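Local structure of hydroxylase (Rhodococcus sp., 2OR0) at residues G61-L66 with G100-H105; G73-P78 with P244-P249; P106-F111 with M248-M253. The protein probably acts as a flavin-dependent hydroxylase of the acyl-CoA dehydrogenase family, using reduced flavin and molecular oxygen to insert one oxygen atom into its substrate. All blocks are in the same frame, centred on the assembly; numbering follows the deposited sequence.

Overall arrangement
The three contacts form one buried region around the start of helix 250-277. Contact 1 lies among the helices of the N-terminal part, bringing the chain just after helix 51-60 against the end of helix 93-102. Contacts 2 and 3 reach across the strand-rich middle of the sequence to 244-249 and 248-253, which overlap at Met-248 and Pro-249. Contact 1 closes before contact 3 opens, whereas contacts 1 and 2 alternate along the chain. Centres of contacts 2 and 3 are about 8 Å apart, and each lies about 11 Å from that of contact 1. Contact 1 thus packs N-terminal segments together, and contacts 2 and 3 tie that part to 244-253, where helix 250-277 begins.

Contact 1. Residues G61-L66 with G100-H105; sequences GAIRLL and GIVGVH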
# COMPACT_ATOMS: atom_id res chain seq x y z
N GLY A 61 15.38 6.91 -1.50
CA GLY A 61 15.19 5.89 -2.53
C GLY A 61 14.05 4.92 -2.28
O GLY A 61 13.90 3.94 -3.00
N ALA A 62 13.23 5.16 -1.25
CA ALA A 62 12.12 4.22 -0.94
C ALA A 62 11.16 3.91 -2.10
O ALA A 62 10.70 2.77 -2.23
CB ALA A 62 11.34 4.70 0.27
N ILE A 63 10.83 4.90 -2.92
CA ILE A 63 9.89 4.67 -4.02
C ILE A 63 10.54 3.92 -5.18
O ILE A 63 9.85 3.30 -6.00
CB ILE A 63 9.24 6.00 -4.48
CG1 ILE A 63 8.67 6.77 -3.26
CG2 ILE A 63 8.21 5.79 -5.61
CD1 ILE A 63 7.62 6.02 -2.46
N ARG A 64 11.88 3.92 -5.23
CA ARG A 64 12.61 3.18 -6.26
C ARG A 64 12.88 1.70 -5.93
O ARG A 64 13.49 0.97 -6.74
CB ARG A 64 13.91 3.92 -6.57
CG ARG A 64 13.65 5.16 -7.43
CD ARG A 64 14.92 5.83 -7.87
NE ARG A 64 15.73 6.21 -6.71
CZ ARG A 64 16.77 7.03 -6.78
NH1 ARG A 64 17.12 7.57 -7.96
NH2 ARG A 64 17.45 7.32 -5.66
N LEU A 65 12.41 1.27 -4.76
CA LEU A 65 12.56 -0.12 -4.31
C LEU A 65 12.22 -1.17 -5.37
O LEU A 65 12.98 -2.11 -5.57
CB LEU A 65 11.76 -0.38 -3.02
CG LEU A 65 12.34 0.19 -1.71
CD1 LEU A 65 11.29 0.16 -0.60
CD2 LEU A 65 13.60 -0.54 -1.30
N LEU A 66 11.08 -1.00 -6.04
CA LEU A 66 10.60 -1.98 -7.00
C LEU A 66 10.69 -1.45 -8.43
O LEU A 66 10.08 -2.00 -9.34
CB LEU A 66 9.15 -2.37 -6.68
CG LEU A 66 8.84 -2.90 -5.27
CD1 LEU A 66 7.33 -3.00 -5.10
CD2 LEU A 66 9.55 -4.26 -4.98
N GLY A 100 4.18 2.37 0.64
CA GLY A 100 3.52 1.16 0.19
C GLY A 100 2.56 1.23 -0.98
O GLY A 100 2.28 0.21 -1.59
N ILE A 101 2.05 2.43 -1.29
CA ILE A 101 1.10 2.64 -2.40
C ILE A 101 1.84 3.19 -3.62
O ILE A 101 1.82 2.60 -4.68
CB ILE A 101 -0.04 3.67 -2.02
CG1 ILE A 101 -0.88 3.17 -0.86
CG2 ILE A 101 -0.94 3.98 -3.23
CD1 ILE A 101 -2.23 2.55 -1.25
N VAL A 102 2.45 4.36 -3.45
CA VAL A 102 3.20 5.01 -4.51
C VAL A 102 4.37 4.09 -4.93
O VAL A 102 4.67 3.97 -6.11
CB VAL A 102 3.68 6.42 -4.09
CG1 VAL A 102 4.48 7.10 -5.19
CG2 VAL A 102 2.48 7.32 -3.73
N GLY A 103 4.95 3.38 -3.94
CA GLY A 103 6.01 2.40 -4.17
C GLY A 103 5.69 1.18 -5.00
O GLY A 103 6.61 0.52 -5.51
N VAL A 104 4.42 0.84 -5.13
CA VAL A 104 4.02 -0.29 -5.95
C VAL A 104 3.85 0.07 -7.44
O VAL A 104 3.91 -0.80 -8.33
CB VAL A 104 2.75 -0.95 -5.36
CG1 VAL A 104 2.02 -1.78 -6.39
CG2 VAL A 104 3.15 -1.84 -4.19
N HIS A 105 3.60 1.35 -7.72
CA HIS A 105 3.34 1.79 -9.09
C HIS A 105 4.51 1.51 -10.07
O HIS A 105 4.24 1.08 -11.20
CB HIS A 105 2.86 3.25 -9.13
CG HIS A 105 1.61 3.49 -8.33
ND1 HIS A 105 1.44 4.60 -7.54
CD2 HIS A 105 0.50 2.73 -8.16
CE1 HIS A 105 0.26 4.54 -6.94
NE2 HIS A 105 -0.32 3.41 -7.29
O HOH W 1 9.00 0.98 -5.48
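Ile-63 and Leu-66 meet 100-105 as two separate aliphatic groups, Ile-63 CD1 touching the N of Gly-103 and Leu-66 CD1 its O, at the two ends of the glycine. The side chains of Ile-63 and Val-102 cross obliquely, methyl to methyl, with Ile-63 CG2 4.0 Å from Val-102 CG1. The other branch of Ile-63 lies beside its own backbone N (CG1 at chi1 -51°) and carries CD1 to 4.0 Å from Gly-103 N. Here the backbones come close, CA of Ile-63 and CA of Gly-103 being 4.5 Å apart, and the glycine brings no side chain of its own between them.

Leu-66 points toward the second segment and touches it through one methyl, CD1, 3.6 Å from Gly-103 O. The same methyl approaches Val-104 CG2 more loosely, at 4.4 Å. No direct hydrogen bond joins the segments. A water accepts from Leu-66 N at 2.9 Å and is modelled as donating to the carbonyls of Ile-63 and Gly-103, though both of those distances are so short that its exact position is doubtful.

Gly-61 ends helix 51-60 in a Schellman motif, and a type I turn from Val-102 to His-105 carries the chain out of helix 93-102 into the next short helix. Among the N-terminal helices, Phe-81 of helix 78-91 packs on Leu-66 and Val-104, and Val-25 of helix 24-31 touches Leu-65. From the later helix 250-277, Met-253 meets Leu-66.

Contact 2. Residues G73-P78 with P244-P249; sequences GYEVHP and PLFNMP
Leu-245 straddles the carbonyl oxygen of Val-76 at the tight centre of this contact. Its CG is anti to the backbone N (chi1 170°), which aims the fork at 73-78 and leaves CD1 and CD2 each 3.6 Å from Val-76 O. CD2 also reaches the backbone of the preceding residue, 3.7 Å from Glu-75 CA. CD1 leans the other way, to Pro-78, whose ring slides past the leucine in the opposite direction with its CD 4.1 Å from Leu-245 CD1. The methyl at the end of selenomethionine Met-248 completes this apolar cluster: a chain bent at chi2 and chi3 places CE 3.9 Å from Pro-78 CG.

The cluster lies where two helices begin. His-77 is the N-cap of helix 78-91, its ND1 accepting from Arg-79 N, while the 3-10 turn at 245-246 leads toward Pro-249, the N-cap of helix 250-277. Ala-316 and Tyr-320 of helix 292-324 pack on Pro-78 as well.

Compared with the leucine fork, the approach is wider at the partly exposed Glu-75, whose extended side chain crosses that of the buried Phe-246 at about a right angle. Its CG lies 3.9 Å from Phe-246 CZ, and the carboxylate plane is turned 64° from the ring. The acid makes no polar bond to 244-249; OE2 instead accepts from the backbone N of Arg-69.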
# COMPACT_ATOMS: atom_id res chain seq x y z
N GLY A 73 16.24 2.20 -10.35
CA GLY A 73 15.55 1.43 -9.33
C GLY A 73 16.42 0.33 -8.75
O GLY A 73 17.52 0.09 -9.25
N TYR A 74 15.92 -0.35 -7.72
CA TYR A 74 16.72 -1.36 -7.02
C TYR A 74 16.26 -2.77 -7.23
O TYR A 74 16.96 -3.69 -6.83
CB TYR A 74 16.77 -1.08 -5.51
CG TYR A 74 17.21 0.30 -5.19
CD1 TYR A 74 18.49 0.74 -5.52
CD2 TYR A 74 16.35 1.18 -4.56
CE1 TYR A 74 18.89 2.04 -5.23
CE2 TYR A 74 16.75 2.47 -4.27
CZ TYR A 74 18.00 2.89 -4.60
OH TYR A 74 18.37 4.17 -4.30
N GLU A 75 15.10 -2.97 -7.86
CA GLU A 75 14.49 -4.30 -8.01
C GLU A 75 14.65 -5.24 -6.82
O GLU A 75 14.94 -6.43 -6.99
CB GLU A 75 14.97 -4.99 -9.30
CG GLU A 75 14.88 -4.10 -10.53
CD GLU A 75 15.55 -4.69 -11.77
OE1 GLU A 75 15.86 -5.91 -11.79
OE2 GLU A 75 15.75 -3.91 -12.73
N VAL A 76 14.41 -4.72 -5.61
CA VAL A 76 14.55 -5.54 -4.39
C VAL A 76 13.61 -6.76 -4.37
O VAL A 76 12.60 -6.80 -5.07
CB VAL A 76 14.48 -4.69 -3.07
CG1 VAL A 76 15.47 -3.54 -3.15
CG2 VAL A 76 13.07 -4.18 -2.79
N HIS A 77 13.99 -7.77 -3.57
CA HIS A 77 13.15 -8.92 -3.28
C HIS A 77 11.90 -8.37 -2.56
O HIS A 77 12.03 -7.46 -1.75
CB HIS A 77 13.92 -9.88 -2.35
CG HIS A 77 13.22 -11.18 -2.10
ND1 HIS A 77 12.26 -11.34 -1.12
CD2 HIS A 77 13.34 -12.38 -2.70
CE1 HIS A 77 11.82 -12.58 -1.14
NE2 HIS A 77 12.46 -13.24 -2.09
N PRO A 78 10.71 -8.93 -2.83
CA PRO A 78 9.47 -8.50 -2.13
C PRO A 78 9.61 -8.40 -0.60
O PRO A 78 8.99 -7.52 0.02
CB PRO A 78 8.48 -9.60 -2.49
CG PRO A 78 8.92 -10.08 -3.81
CD PRO A 78 10.44 -9.99 -3.81
N PRO A 244 12.62 -12.20 -11.85
CA PRO A 244 11.51 -12.84 -11.13
C PRO A 244 10.61 -11.83 -10.40
O PRO A 244 9.42 -12.04 -10.34
CB PRO A 244 12.21 -13.79 -10.15
CG PRO A 244 13.57 -14.07 -10.81
CD PRO A 244 13.93 -12.71 -11.39
N LEU A 245 11.19 -10.74 -9.90
CA LEU A 245 10.39 -9.71 -9.23
C LEU A 245 9.20 -9.31 -10.10
O LEU A 245 8.04 -9.32 -9.64
CB LEU A 245 11.23 -8.49 -8.87
CG LEU A 245 10.38 -7.30 -8.38
CD1 LEU A 245 9.66 -7.58 -7.02
CD2 LEU A 245 11.25 -6.08 -8.32
N PHE A 246 9.47 -9.01 -11.37
CA PHE A 246 8.44 -8.48 -12.27
C PHE A 246 7.50 -9.52 -12.78
O PHE A 246 6.55 -9.19 -13.49
CB PHE A 246 9.07 -7.66 -13.40
CG PHE A 246 9.82 -6.49 -12.91
CD1 PHE A 246 9.21 -5.58 -12.03
CD2 PHE A 246 11.15 -6.29 -13.27
CE1 PHE A 246 9.91 -4.49 -11.55
CE2 PHE A 246 11.84 -5.19 -12.79
CZ PHE A 246 11.22 -4.29 -11.92
N ASN A 247 7.73 -10.77 -12.40
CA ASN A 247 6.77 -11.80 -12.75
C ASN A 247 5.93 -12.28 -11.59
O ASN A 247 5.23 -13.28 -11.70
CB ASN A 247 7.45 -12.96 -13.48
CG ASN A 247 7.99 -12.54 -14.83
OD1 ASN A 247 7.29 -12.65 -15.84
ND2 ASN A 247 9.23 -12.05 -14.86
N MSE A 248 6.01 -11.57 -10.47
CA MSE A 248 5.17 -11.87 -9.27
C MSE A 248 3.67 -11.64 -9.55
O MSE A 248 3.32 -10.82 -10.39
CB MSE A 248 5.64 -11.03 -8.09
CG MSE A 248 7.02 -11.42 -7.54
SE MSE A 248 6.92 -13.02 -6.46
CE MSE A 248 5.90 -12.27 -4.90
N PRO A 249 2.76 -12.38 -8.85
CA PRO A 249 1.34 -12.07 -9.06
C PRO A 249 0.99 -10.65 -8.60
O PRO A 249 1.44 -10.22 -7.54
CB PRO A 249 0.63 -13.10 -8.19
CG PRO A 249 1.66 -14.23 -8.00
CD PRO A 249 2.94 -13.50 -7.91

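Contact 3. Residues P106-F111 with M248-M253; sequences PWELAF and MPYSCM
Met-253, in the first turn of helix 250-277, packs over one face of Trp-107 from the short helix 105-109, in a close CH-pi contact through CG and a more distant Met-aromatic one through SE. The long helix is consistent with the C-terminal helical domain of acyl-CoA dehydrogenases. The two side chains cross at about a right angle. Met-253 CG sits over the six-membered ring, 3.8 Å from its centroid and 24° off the normal; the selenium of this selenomethionine stands above the five-membered ring, 5.0 Å from that centroid. Phe-111 CE2 covers the opposite face of the indole, offset toward the rim.

Trp-107 reaches across with CG anti to the backbone N (chi1 -180°), and its NE1 donates to Leu-245 O. At the ring edge, near its plane, CZ2 touches Met-248 O at 3.3 Å; the hydrogen bond of that oxygen is to Gln-236 NE2. CZ3 meets the tyrosine at the start of the helix, 4.0 Å from Tyr-250 CD1. With an alanine in place of the indole, a gap would probably open between Phe-111 and Met-253, and Leu-245 O would lose its donor.

The extended side chain of Glu-108 runs at a slant to that of Tyr-250, while its OE2 is hydrogen-bonded to His-184 ND1. Its carboxylate is turned 84° from the tyrosine ring, and OE1 lies at the edge of that ring, 3.4 Å from Tyr-250 CE1.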
# COMPACT_ATOMS: atom_id res chain seq x y z
N PRO A 106 5.79 1.72 -9.64
CA PRO A 106 6.94 1.37 -10.48
C PRO A 106 6.98 -0.11 -10.81
O PRO A 106 7.48 -0.49 -11.87
CB PRO A 106 8.14 1.73 -9.61
CG PRO A 106 7.63 2.81 -8.71
CD PRO A 106 6.25 2.32 -8.37
N TRP A 107 6.45 -0.94 -9.92
CA TRP A 107 6.44 -2.36 -10.16
C TRP A 107 5.55 -2.69 -11.38
O TRP A 107 5.95 -3.45 -12.27
CB TRP A 107 6.03 -3.14 -8.89
CG TRP A 107 6.01 -4.61 -9.12
CD1 TRP A 107 7.07 -5.48 -9.01
CD2 TRP A 107 4.87 -5.39 -9.49
NE1 TRP A 107 6.65 -6.75 -9.31
CE2 TRP A 107 5.31 -6.73 -9.62
CE3 TRP A 107 3.52 -5.09 -9.74
CZ2 TRP A 107 4.45 -7.77 -9.98
CZ3 TRP A 107 2.67 -6.12 -10.10
CH2 TRP A 107 3.13 -7.44 -10.21
N GLU A 108 4.34 -2.13 -11.41
CA GLU A 108 3.44 -2.39 -12.53
C GLU A 108 3.94 -1.70 -13.83
O GLU A 108 3.87 -2.29 -14.89
CB GLU A 108 2.00 -1.97 -12.23
CG GLU A 108 1.06 -2.32 -13.39
CD GLU A 108 -0.40 -2.07 -13.09
OE1 GLU A 108 -0.74 -1.77 -11.92
OE2 GLU A 108 -1.22 -2.17 -14.02
N LEU A 109 4.45 -0.47 -13.72
CA LEU A 109 4.92 0.24 -14.89
C LEU A 109 6.06 -0.53 -15.55
O LEU A 109 6.31 -0.36 -16.74
CB LEU A 109 5.42 1.62 -14.52
CG LEU A 109 5.40 2.63 -15.67
CD1 LEU A 109 3.94 3.02 -16.06
CD2 LEU A 109 6.25 3.85 -15.32
N ALA A 110 6.76 -1.35 -14.77
CA ALA A 110 7.89 -2.12 -15.28
C ALA A 110 7.45 -2.94 -16.46
O ALA A 110 8.24 -3.15 -17.37
CB ALA A 110 8.51 -3.00 -14.21
N PHE A 111 6.21 -3.41 -16.44
CA PHE A 111 5.67 -4.15 -17.57
C PHE A 111 4.62 -3.39 -18.39
O PHE A 111 3.85 -3.99 -19.15
CB PHE A 111 5.20 -5.59 -17.20
CG PHE A 111 4.18 -5.66 -16.07
CD1 PHE A 111 2.80 -5.66 -16.35
CD2 PHE A 111 4.60 -5.81 -14.75
CE1 PHE A 111 1.87 -5.78 -15.35
CE2 PHE A 111 3.66 -5.91 -13.70
CZ PHE A 111 2.29 -5.90 -14.01
N MSE A 248 6.01 -11.57 -10.47
CA MSE A 248 5.17 -11.87 -9.27
C MSE A 248 3.67 -11.64 -9.55
O MSE A 248 3.32 -10.82 -10.39
CB MSE A 248 5.64 -11.03 -8.09
CG MSE A 248 7.02 -11.42 -7.54
SE MSE A 248 6.92 -13.02 -6.46
CE MSE A 248 5.90 -12.27 -4.90
N PRO A 249 2.76 -12.38 -8.85
CA PRO A 249 1.34 -12.07 -9.06
C PRO A 249 0.99 -10.65 -8.60
O PRO A 249 1.44 -10.22 -7.54
CB PRO A 249 0.63 -13.10 -8.19
CG PRO A 249 1.66 -14.23 -8.00
CD PRO A 249 2.94 -13.50 -7.91
N TYR A 250 0.15 -9.95 -9.39
CA TYR A 250 -0.37 -8.62 -9.02
C TYR A 250 -1.12 -8.67 -7.67
O TYR A 250 -0.95 -7.79 -6.85
CB TYR A 250 -1.29 -8.08 -10.14
CG TYR A 250 -1.94 -6.72 -9.86
CD1 TYR A 250 -1.32 -5.52 -10.22
CD2 TYR A 250 -3.20 -6.65 -9.26
CE1 TYR A 250 -1.94 -4.28 -9.96
CE2 TYR A 250 -3.83 -5.43 -9.03
CZ TYR A 250 -3.19 -4.26 -9.37
OH TYR A 250 -3.86 -3.07 -9.11
N SER A 251 -1.92 -9.71 -7.46
CA SER A 251 -2.69 -9.86 -6.24
C SER A 251 -1.84 -10.08 -5.00
O SER A 251 -2.33 -9.91 -3.88
CB SER A 251 -3.70 -10.98 -6.37
OG SER A 251 -3.09 -12.27 -6.42
N CYS A 252 -0.58 -10.46 -5.18
CA CYS A 252 0.35 -10.45 -4.10
C CYS A 252 0.99 -9.07 -3.95
O CYS A 252 0.96 -8.49 -2.85
CB CYS A 252 1.43 -11.54 -4.27
SG CYS A 252 2.65 -11.54 -2.91
N MSE A 253 1.54 -8.51 -5.03
CA MSE A 253 2.38 -7.33 -4.92
C MSE A 253 1.60 -6.04 -4.56
O MSE A 253 2.10 -5.17 -3.80
CB MSE A 253 3.18 -7.11 -6.22
CG MSE A 253 4.19 -8.24 -6.53
SE MSE A 253 5.53 -8.41 -5.11
CE MSE A 253 6.30 -6.70 -5.08